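Local coordinates for putative Zn-dependent Alcohol Dehydrogenase (Rhodobacter sphaeroides, PDB 3IV6), which binds S-adenosylmethionine on a Rossmann-like alpha/beta fold and is probably a methyltransferase, despite its naming as a putative zinc-dependent alcohol dehydrogenase, at residues A[146-158]-A[213-225]. Sequence-based numbering, arbitrary orientation.
Sequences ASVKLGFYDIDLK and KETRFDDEDVRAL
R216 reaches D156 side-on, NE bonding to OD2 at 2.7 Å and NH2 to OD1 at 3.1 Å, both on syn lone pairs. Y153 CD2 sits over the centre of one guanidinium face, 3.3 Å from R216 CZ, with the ring tilted 40° to it. The arginine chain is bent about its CB-CG bond (chi2 -23°), and its CG comes against CD1 of F152. Further along, G151 N donates to F217 O at 2.8 Å, and one water joins the carbonyls of K149 and G151 to F217 N. Beyond it, L150 CD2 packs on V222 CG2, which V148 CG1 meets tip to tip at 4.1 Å.

In the next shell, D156 OD2 also accepts from Y153 N, 60° out of the carboxylate plane, so an acid in the first turn of helix 154-164 holds the backbone N of its N-cap residue. E214 OE1 takes R216 NH1 and pairs with R122, whose NH2 bonds Y153 OH. An alanine in place of R216 would probably leave D156 without its charged mate, cost E214 one cationic partner and open a gap beside CD2 and CE2 of Y153.

The contact thus joins the loop after Rossmann strand 143-149 to the segment entering helix 219-226. The side chain of Y153 comes to about 7 Å from the bound S-adenosylmethionine. Acid and base alternate through D156, R216, E214 and R122, and their charges likely offset one another near that pocket.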
ATOM      1  N   ALA A 146       9.164  -1.771  -2.655  1.00 24.03           N
ATOM      2  CA  ALA A 146       7.857  -1.090  -2.557  1.00 24.56           C
ATOM      3  C   ALA A 146       7.431  -0.475  -3.894  1.00 19.44           C
ATOM      4  O   ALA A 146       8.114   0.390  -4.421  1.00 18.87           O
ATOM      5  CB  ALA A 146       7.891  -0.013  -1.459  1.00 18.59           C
ATOM      6  N   SER A 147       6.328  -0.938  -4.463  1.00 17.56           N
ATOM      7  CA  SER A 147       5.902  -0.374  -5.735  1.00 18.83           C
ATOM      8  C   SER A 147       4.945   0.780  -5.478  1.00 24.27           C
ATOM      9  O   SER A 147       4.220   0.762  -4.508  1.00 23.66           O
ATOM     10  CB  SER A 147       5.181  -1.418  -6.503  1.00 23.04           C
ATOM     11  OG  SER A 147       3.995  -1.718  -5.800  1.00 22.03           O
ATOM     12  N   VAL A 148       4.954   1.784  -6.340  1.00 24.64           N
ATOM     13  CA  VAL A 148       4.071   2.908  -6.196  1.00 19.78           C
ATOM     14  C   VAL A 148       3.414   3.231  -7.524  1.00 22.38           C
ATOM     15  O   VAL A 148       4.082   3.327  -8.520  1.00 24.53           O
ATOM     16  CB  VAL A 148       4.830   4.137  -5.765  1.00 22.53           C
ATOM     17  CG1 VAL A 148       3.825   5.263  -5.401  1.00 21.81           C
ATOM     18  CG2 VAL A 148       5.714   3.792  -4.567  1.00 14.67           C
ATOM     19  N   LYS A 149       2.098   3.387  -7.543  1.00 23.34           N
ATOM     20  CA  LYS A 149       1.403   3.836  -8.748  1.00 27.33           C
ATOM     21  C   LYS A 149       1.640   5.327  -8.950  1.00 26.99           C
ATOM     22  O   LYS A 149       1.454   6.073  -8.030  1.00 28.11           O
ATOM     23  CB  LYS A 149      -0.101   3.568  -8.643  1.00 27.01           C
ATOM     24  CG  LYS A 149      -0.728   3.262  -9.966  1.00 35.25           C
ATOM     25  CD  LYS A 149      -2.072   3.914 -10.155  1.00 40.67           C
ATOM     26  CE  LYS A 149      -1.899   5.350 -10.595  1.00 41.12           C
ATOM     27  NZ  LYS A 149      -1.372   5.425 -11.994  1.00 48.28           N
ATOM     28  N   LEU A 150       2.007   5.759 -10.156  1.00 26.65           N
ATOM     29  CA  LEU A 150       2.431   7.131 -10.362  1.00 24.27           C
ATOM     30  C   LEU A 150       1.464   7.939 -11.211  1.00 29.50           C
ATOM     31  O   LEU A 150       0.845   7.426 -12.147  1.00 27.81           O
ATOM     32  CB  LEU A 150       3.829   7.202 -10.957  1.00 25.30           C
ATOM     33  CG  LEU A 150       4.976   6.434 -10.278  1.00 27.59           C
ATOM     34  CD1 LEU A 150       6.168   6.379 -11.213  1.00 27.45           C
ATOM     35  CD2 LEU A 150       5.403   7.055  -8.944  1.00 26.14           C
ATOM     36  N   GLY A 151       1.339   9.212 -10.842  1.00 33.51           N
ATOM     37  CA  GLY A 151       0.435  10.147 -11.482  1.00 36.63           C
ATOM     38  C   GLY A 151      -0.963   9.932 -10.974  1.00 31.50           C
ATOM     39  O   GLY A 151      -1.137   9.326  -9.937  1.00 31.42           O
ATOM     40  N   PHE A 152      -1.960  10.381 -11.723  1.00 35.92           N
ATOM     41  CA  PHE A 152      -3.354  10.294 -11.260  1.00 34.16           C
ATOM     42  C   PHE A 152      -3.997   8.971 -11.570  1.00 32.83           C
ATOM     43  O   PHE A 152      -3.671   8.322 -12.576  1.00 29.80           O
ATOM     44  CB  PHE A 152      -4.227  11.426 -11.851  1.00 37.46           C
ATOM     45  CG  PHE A 152      -3.845  12.802 -11.368  1.00 39.44           C
ATOM     46  CD1 PHE A 152      -3.967  13.143 -10.021  1.00 38.03           C
ATOM     47  CD2 PHE A 152      -3.363  13.749 -12.252  1.00 35.61           C
ATOM     48  CE1 PHE A 152      -3.599  14.402  -9.580  1.00 40.77           C
ATOM     49  CE2 PHE A 152      -2.996  15.002 -11.807  1.00 37.45           C
ATOM     50  CZ  PHE A 152      -3.108  15.326 -10.477  1.00 37.11           C
ATOM     51  N   TYR A 153      -4.922   8.589 -10.697  1.00 30.97           N
ATOM     52  CA  TYR A 153      -5.848   7.493 -10.969  1.00 32.74           C
ATOM     53  C   TYR A 153      -6.961   7.931 -11.955  1.00 41.92           C
ATOM     54  O   TYR A 153      -7.219   9.122 -12.127  1.00 44.57           O
ATOM     55  CB  TYR A 153      -6.464   7.032  -9.662  1.00 32.02           C
ATOM     56  CG  TYR A 153      -5.554   6.186  -8.792  1.00 36.33           C
ATOM     57  CD1 TYR A 153      -5.711   4.807  -8.743  1.00 38.97           C
ATOM     58  CD2 TYR A 153      -4.551   6.755  -8.018  1.00 32.92           C
ATOM     59  CE1 TYR A 153      -4.904   4.032  -7.967  1.00 37.93           C
ATOM     60  CE2 TYR A 153      -3.727   5.976  -7.235  1.00 28.61           C
ATOM     61  CZ  TYR A 153      -3.918   4.618  -7.216  1.00 37.98           C
ATOM     62  OH  TYR A 153      -3.122   3.801  -6.447  1.00 45.75           O
ATOM     63  N   ASP A 154      -7.618   6.988 -12.620  1.00 41.60           N
ATOM     64  CA  ASP A 154      -8.703   7.364 -13.520  1.00 36.50           C
ATOM     65  C   ASP A 154      -9.741   8.166 -12.755  1.00 40.49           C
ATOM     66  O   ASP A 154     -10.191   9.221 -13.204  1.00 45.16           O
ATOM     67  CB  ASP A 154      -9.346   6.129 -14.150  1.00 43.26           C
ATOM     68  CG  ASP A 154      -8.416   5.418 -15.161  1.00 54.82           C
ATOM     69  OD1 ASP A 154      -8.701   4.230 -15.456  1.00 55.22           O
ATOM     70  OD2 ASP A 154      -7.421   6.031 -15.653  1.00 47.21           O
ATOM     71  N   ILE A 155     -10.101   7.683 -11.576  1.00 36.85           N
ATOM     72  CA  ILE A 155     -11.013   8.422 -10.730  1.00 39.73           C
ATOM     73  C   ILE A 155     -10.532   9.840 -10.414  1.00 41.52           C
ATOM     74  O   ILE A 155     -11.332  10.713 -10.091  1.00 41.15           O
ATOM     75  CB  ILE A 155     -11.308   7.722  -9.401  1.00 33.71           C
ATOM     76  CG1 ILE A 155     -12.345   8.559  -8.638  1.00 38.15           C
ATOM     77  CG2 ILE A 155     -10.053   7.616  -8.580  1.00 32.59           C
ATOM     78  CD1 ILE A 155     -12.911   7.934  -7.378  1.00 35.58           C
ATOM     79  N   ASP A 156      -9.236  10.080 -10.484  1.00 37.69           N
ATOM     80  CA  ASP A 156      -8.749  11.395 -10.108  1.00 40.61           C
ATOM     81  C   ASP A 156      -9.195  12.354 -11.181  1.00 44.85           C
ATOM     82  O   ASP A 156      -9.661  13.457 -10.889  1.00 47.76           O
ATOM     83  CB  ASP A 156      -7.216  11.428  -9.971  1.00 43.56           C
ATOM     84  CG  ASP A 156      -6.704  10.684  -8.723  1.00 43.90           C
ATOM     85  OD1 ASP A 156      -7.547  10.387  -7.842  1.00 37.52           O
ATOM     86  OD2 ASP A 156      -5.469  10.402  -8.637  1.00 37.15           O
ATOM     87  N   LEU A 157      -9.038  11.920 -12.428  1.00 44.03           N
ATOM     88  CA  LEU A 157      -9.455  12.699 -13.587  1.00 45.27           C
ATOM     89  C   LEU A 157     -10.988  13.080 -13.538  1.00 48.18           C
ATOM     90  O   LEU A 157     -11.370  14.213 -13.803  1.00 46.96           O
ATOM     91  CB  LEU A 157      -9.042  11.968 -14.878  1.00 35.91           C
ATOM     92  CG  LEU A 157      -7.541  11.656 -15.109  1.00 43.60           C
ATOM     93  CD1 LEU A 157      -7.285  10.764 -16.353  1.00 34.18           C
ATOM     94  CD2 LEU A 157      -6.678  12.916 -15.196  1.00 38.05           C
ATOM     95  N   LYS A 158     -11.861  12.152 -13.169  1.00 43.31           N
ATOM     96  CA  LYS A 158     -13.239  12.524 -12.942  1.00 48.66           C
ATOM     97  C   LYS A 158     -13.350  13.486 -11.748  1.00 49.23           C
ATOM     98  O   LYS A 158     -14.155  14.411 -11.781  1.00 48.79           O
ATOM     99  CB  LYS A 158     -14.120  11.296 -12.713  1.00 52.14           C
ATOM    100  CG  LYS A 158     -14.010  10.235 -13.804  1.00 61.16           C
ATOM    101  CD  LYS A 158     -15.139  10.310 -14.834  1.00 69.35           C
ATOM    102  CE  LYS A 158     -14.978  11.513 -15.762  1.00 72.08           C
ATOM    103  NZ  LYS A 158     -16.029  11.519 -16.832  1.00 71.92           N
ATOM    104  N   LYS A 213      -7.518  10.956   3.529  1.00 35.52           N
ATOM    105  CA  LYS A 213      -6.690  11.644   2.545  1.00 33.44           C
ATOM    106  C   LYS A 213      -5.742  10.674   1.849  1.00 26.94           C
ATOM    107  O   LYS A 213      -5.267   9.712   2.454  1.00 28.82           O
ATOM    108  CB  LYS A 213      -5.895  12.772   3.207  1.00 31.41           C
ATOM    109  CG  LYS A 213      -6.754  13.913   3.728  1.00 37.28           C
ATOM    110  CD  LYS A 213      -5.915  14.942   4.468  1.00 40.34           C
ATOM    111  CE  LYS A 213      -6.719  16.196   4.768  1.00 41.02           C
ATOM    112  NZ  LYS A 213      -5.870  17.273   5.349  1.00 51.19           N
ATOM    113  N   GLU A 214      -5.471  10.933   0.573  1.00 25.98           N
ATOM    114  CA  GLU A 214      -4.435  10.181  -0.169  1.00 27.94           C
ATOM    115  C   GLU A 214      -3.599  11.103  -1.068  1.00 29.23           C
ATOM    116  O   GLU A 214      -4.127  11.970  -1.755  1.00 30.95           O
ATOM    117  CB  GLU A 214      -5.031   9.013  -0.971  1.00 20.48           C
ATOM    118  CG  GLU A 214      -5.350   7.777  -0.107  1.00 24.63           C
ATOM    119  CD  GLU A 214      -5.965   6.638  -0.905  1.00 27.38           C
ATOM    120  OE1 GLU A 214      -6.150   6.842  -2.121  1.00 28.41           O
ATOM    121  OE2 GLU A 214      -6.263   5.553  -0.335  1.00 24.79           O
ATOM    122  N   THR A 215      -2.285  10.940  -1.026  1.00 24.03           N
ATOM    123  CA  THR A 215      -1.404  11.767  -1.837  1.00 26.07           C
ATOM    124  C   THR A 215      -1.040  11.082  -3.165  1.00 29.72           C
ATOM    125  O   THR A 215      -0.863   9.876  -3.201  1.00 29.17           O
ATOM    126  CB  THR A 215      -0.150  12.060  -1.042  1.00 30.25           C
ATOM    127  OG1 THR A 215      -0.518  12.760   0.160  1.00 33.56           O
ATOM    128  CG2 THR A 215       0.871  12.856  -1.874  1.00 28.19           C
ATOM    129  N   ARG A 216      -0.961  11.834  -4.264  1.00 29.19           N
ATOM    130  CA  ARG A 216      -0.547  11.227  -5.530  1.00 27.26           C
ATOM    131  C   ARG A 216       0.925  11.510  -5.729  1.00 30.11           C
ATOM    132  O   ARG A 216       1.411  12.574  -5.357  1.00 31.92           O
ATOM    133  CB  ARG A 216      -1.355  11.701  -6.738  1.00 26.55           C
ATOM    134  CG  ARG A 216      -2.855  11.303  -6.789  1.00 27.25           C
ATOM    135  CD  ARG A 216      -3.200  10.095  -5.968  1.00 30.02           C
ATOM    136  NE  ARG A 216      -4.600   9.682  -6.164  1.00 30.01           N
ATOM    137  CZ  ARG A 216      -5.209   8.723  -5.464  1.00 27.65           C
ATOM    138  NH1 ARG A 216      -4.563   8.065  -4.505  1.00 30.65           N
ATOM    139  NH2 ARG A 216      -6.461   8.411  -5.718  1.00 26.09           N
ATOM    140  N   PHE A 217       1.637  10.533  -6.280  1.00 31.95           N
ATOM    141  CA  PHE A 217       3.076  10.666  -6.428  1.00 38.68           C
ATOM    142  C   PHE A 217       3.480  10.561  -7.872  1.00 34.97           C
ATOM    143  O   PHE A 217       2.895   9.800  -8.632  1.00 30.70           O
ATOM    144  CB  PHE A 217       3.839   9.600  -5.620  1.00 31.85           C
ATOM    145  CG  PHE A 217       3.553   9.617  -4.141  1.00 29.12           C
ATOM    146  CD1 PHE A 217       4.371  10.326  -3.269  1.00 26.34           C
ATOM    147  CD2 PHE A 217       2.490   8.882  -3.615  1.00 29.61           C
ATOM    148  CE1 PHE A 217       4.118  10.331  -1.863  1.00 23.98           C
ATOM    149  CE2 PHE A 217       2.232   8.872  -2.248  1.00 27.87           C
ATOM    150  CZ  PHE A 217       3.044   9.612  -1.359  1.00 26.62           C
ATOM    151  N   ASP A 218       4.480  11.357  -8.225  1.00 41.88           N
ATOM    152  CA  ASP A 218       5.257  11.209  -9.453  1.00 44.03           C
ATOM    153  C   ASP A 218       6.555  10.575  -9.004  1.00 39.89           C
ATOM    154  O   ASP A 218       6.840  10.530  -7.811  1.00 35.99           O
ATOM    155  CB  ASP A 218       5.599  12.571 -10.080  1.00 45.60           C
ATOM    156  CG  ASP A 218       4.407  13.243 -10.760  1.00 61.21           C
ATOM    157  OD1 ASP A 218       3.436  12.547 -11.163  1.00 60.19           O
ATOM    158  OD2 ASP A 218       4.469  14.490 -10.902  1.00 65.52           O
ATOM    159  N   ASP A 219       7.344  10.107  -9.961  1.00 39.17           N
ATOM    160  CA  ASP A 219       8.649   9.568  -9.669  1.00 33.46           C
ATOM    161  C   ASP A 219       9.470  10.528  -8.817  1.00 33.70           C
ATOM    162  O   ASP A 219      10.070  10.119  -7.837  1.00 37.84           O
ATOM    163  CB  ASP A 219       9.380   9.231 -10.964  1.00 40.21           C
ATOM    164  CG  ASP A 219      10.775   8.659 -10.718  1.00 49.47           C
ATOM    165  OD1 ASP A 219      10.904   7.594 -10.047  1.00 42.00           O
ATOM    166  OD2 ASP A 219      11.745   9.296 -11.204  1.00 53.85           O
ATOM    167  N   GLU A 220       9.485  11.806  -9.157  1.00 38.94           N
ATOM    168  CA  GLU A 220      10.198  12.776  -8.317  1.00 39.93           C
ATOM    169  C   GLU A 220       9.643  12.837  -6.910  1.00 38.58           C
ATOM    170  O   GLU A 220      10.361  13.170  -5.963  1.00 37.19           O
ATOM    171  CB  GLU A 220      10.221  14.184  -8.933  1.00 40.53           C
ATOM    172  CG  GLU A 220      11.263  14.386 -10.082  1.00 58.40           C
ATOM    173  CD  GLU A 220      12.737  14.055  -9.683  1.00 61.54           C
ATOM    174  OE1 GLU A 220      13.251  14.658  -8.711  1.00 57.42           O
ATOM    175  OE2 GLU A 220      13.385  13.209 -10.354  1.00 54.04           O
ATOM    176  N   ASP A 221       8.370  12.503  -6.761  1.00 37.56           N
ATOM    177  CA  ASP A 221       7.751  12.593  -5.441  1.00 35.62           C
ATOM    178  C   ASP A 221       8.195  11.430  -4.535  1.00 30.92           C
ATOM    179  O   ASP A 221       8.404  11.596  -3.314  1.00 26.16           O
ATOM    180  CB  ASP A 221       6.215  12.737  -5.552  1.00 36.40           C
ATOM    181  CG  ASP A 221       5.773  14.102  -6.147  1.00 44.32           C
ATOM    182  OD1 ASP A 221       6.432  15.123  -5.864  1.00 43.73           O
ATOM    183  OD2 ASP A 221       4.763  14.158  -6.894  1.00 47.57           O
ATOM    184  N   VAL A 222       8.382  10.259  -5.140  1.00 29.99           N
ATOM    185  CA  VAL A 222       8.831   9.092  -4.392  1.00 25.70           C
ATOM    186  C   VAL A 222      10.295   9.271  -4.010  1.00 26.97           C
ATOM    187  O   VAL A 222      10.717   8.929  -2.923  1.00 26.04           O
ATOM    188  CB  VAL A 222       8.702   7.841  -5.203  1.00 23.78           C
ATOM    189  CG1 VAL A 222       9.271   6.695  -4.426  1.00 23.16           C
ATOM    190  CG2 VAL A 222       7.246   7.575  -5.554  1.00 17.70           C
ATOM    191  N   ARG A 223      11.073   9.853  -4.902  1.00 28.33           N
ATOM    192  CA  ARG A 223      12.456  10.106  -4.591  1.00 32.79           C
ATOM    193  C   ARG A 223      12.604  11.121  -3.469  1.00 35.15           C
ATOM    194  O   ARG A 223      13.459  10.963  -2.583  1.00 34.52           O
ATOM    195  CB  ARG A 223      13.219  10.513  -5.857  1.00 39.46           C
ATOM    196  CG  ARG A 223      13.543   9.323  -6.736  1.00 35.03           C
ATOM    197  CD  ARG A 223      14.199   9.665  -8.059  1.00 42.75           C
ATOM    198  NE  ARG A 223      13.859   8.608  -9.020  1.00 52.03           N
ATOM    199  CZ  ARG A 223      14.652   7.583  -9.339  1.00 48.01           C
ATOM    200  NH1 ARG A 223      15.859   7.490  -8.802  1.00 49.34           N
ATOM    201  NH2 ARG A 223      14.247   6.661 -10.208  1.00 40.15           N
ATOM    202  N   ALA A 224      11.763  12.155  -3.499  1.00 36.95           N
ATOM    203  CA  ALA A 224      11.770  13.195  -2.454  1.00 34.37           C
ATOM    204  C   ALA A 224      11.386  12.634  -1.086  1.00 34.51           C
ATOM    205  O   ALA A 224      11.891  13.058  -0.053  1.00 35.56           O
ATOM    206  CB  ALA A 224      10.832  14.282  -2.820  1.00 25.54           C
ATOM    207  N   LEU A 225      10.460  11.694  -1.103  1.00 32.13           N
ATOM    208  CA  LEU A 225      10.014  11.026   0.106  1.00 37.51           C
ATOM    209  C   LEU A 225      11.117  10.199   0.769  1.00 37.71           C
ATOM    210  O   LEU A 225      11.327  10.289   1.978  1.00 43.51           O
ATOM    211  CB  LEU A 225       8.840  10.122  -0.257  1.00 36.93           C
ATOM    212  CG  LEU A 225       8.323   9.108   0.734  1.00 29.86           C
ATOM    213  CD1 LEU A 225       7.566   9.859   1.744  1.00 34.99           C
ATOM    214  CD2 LEU A 225       7.412   8.240  -0.038  1.00 26.82           C
TER
HETATM  215  O   HOH W   1      -0.140   8.494  -7.378  1.00 28.58           O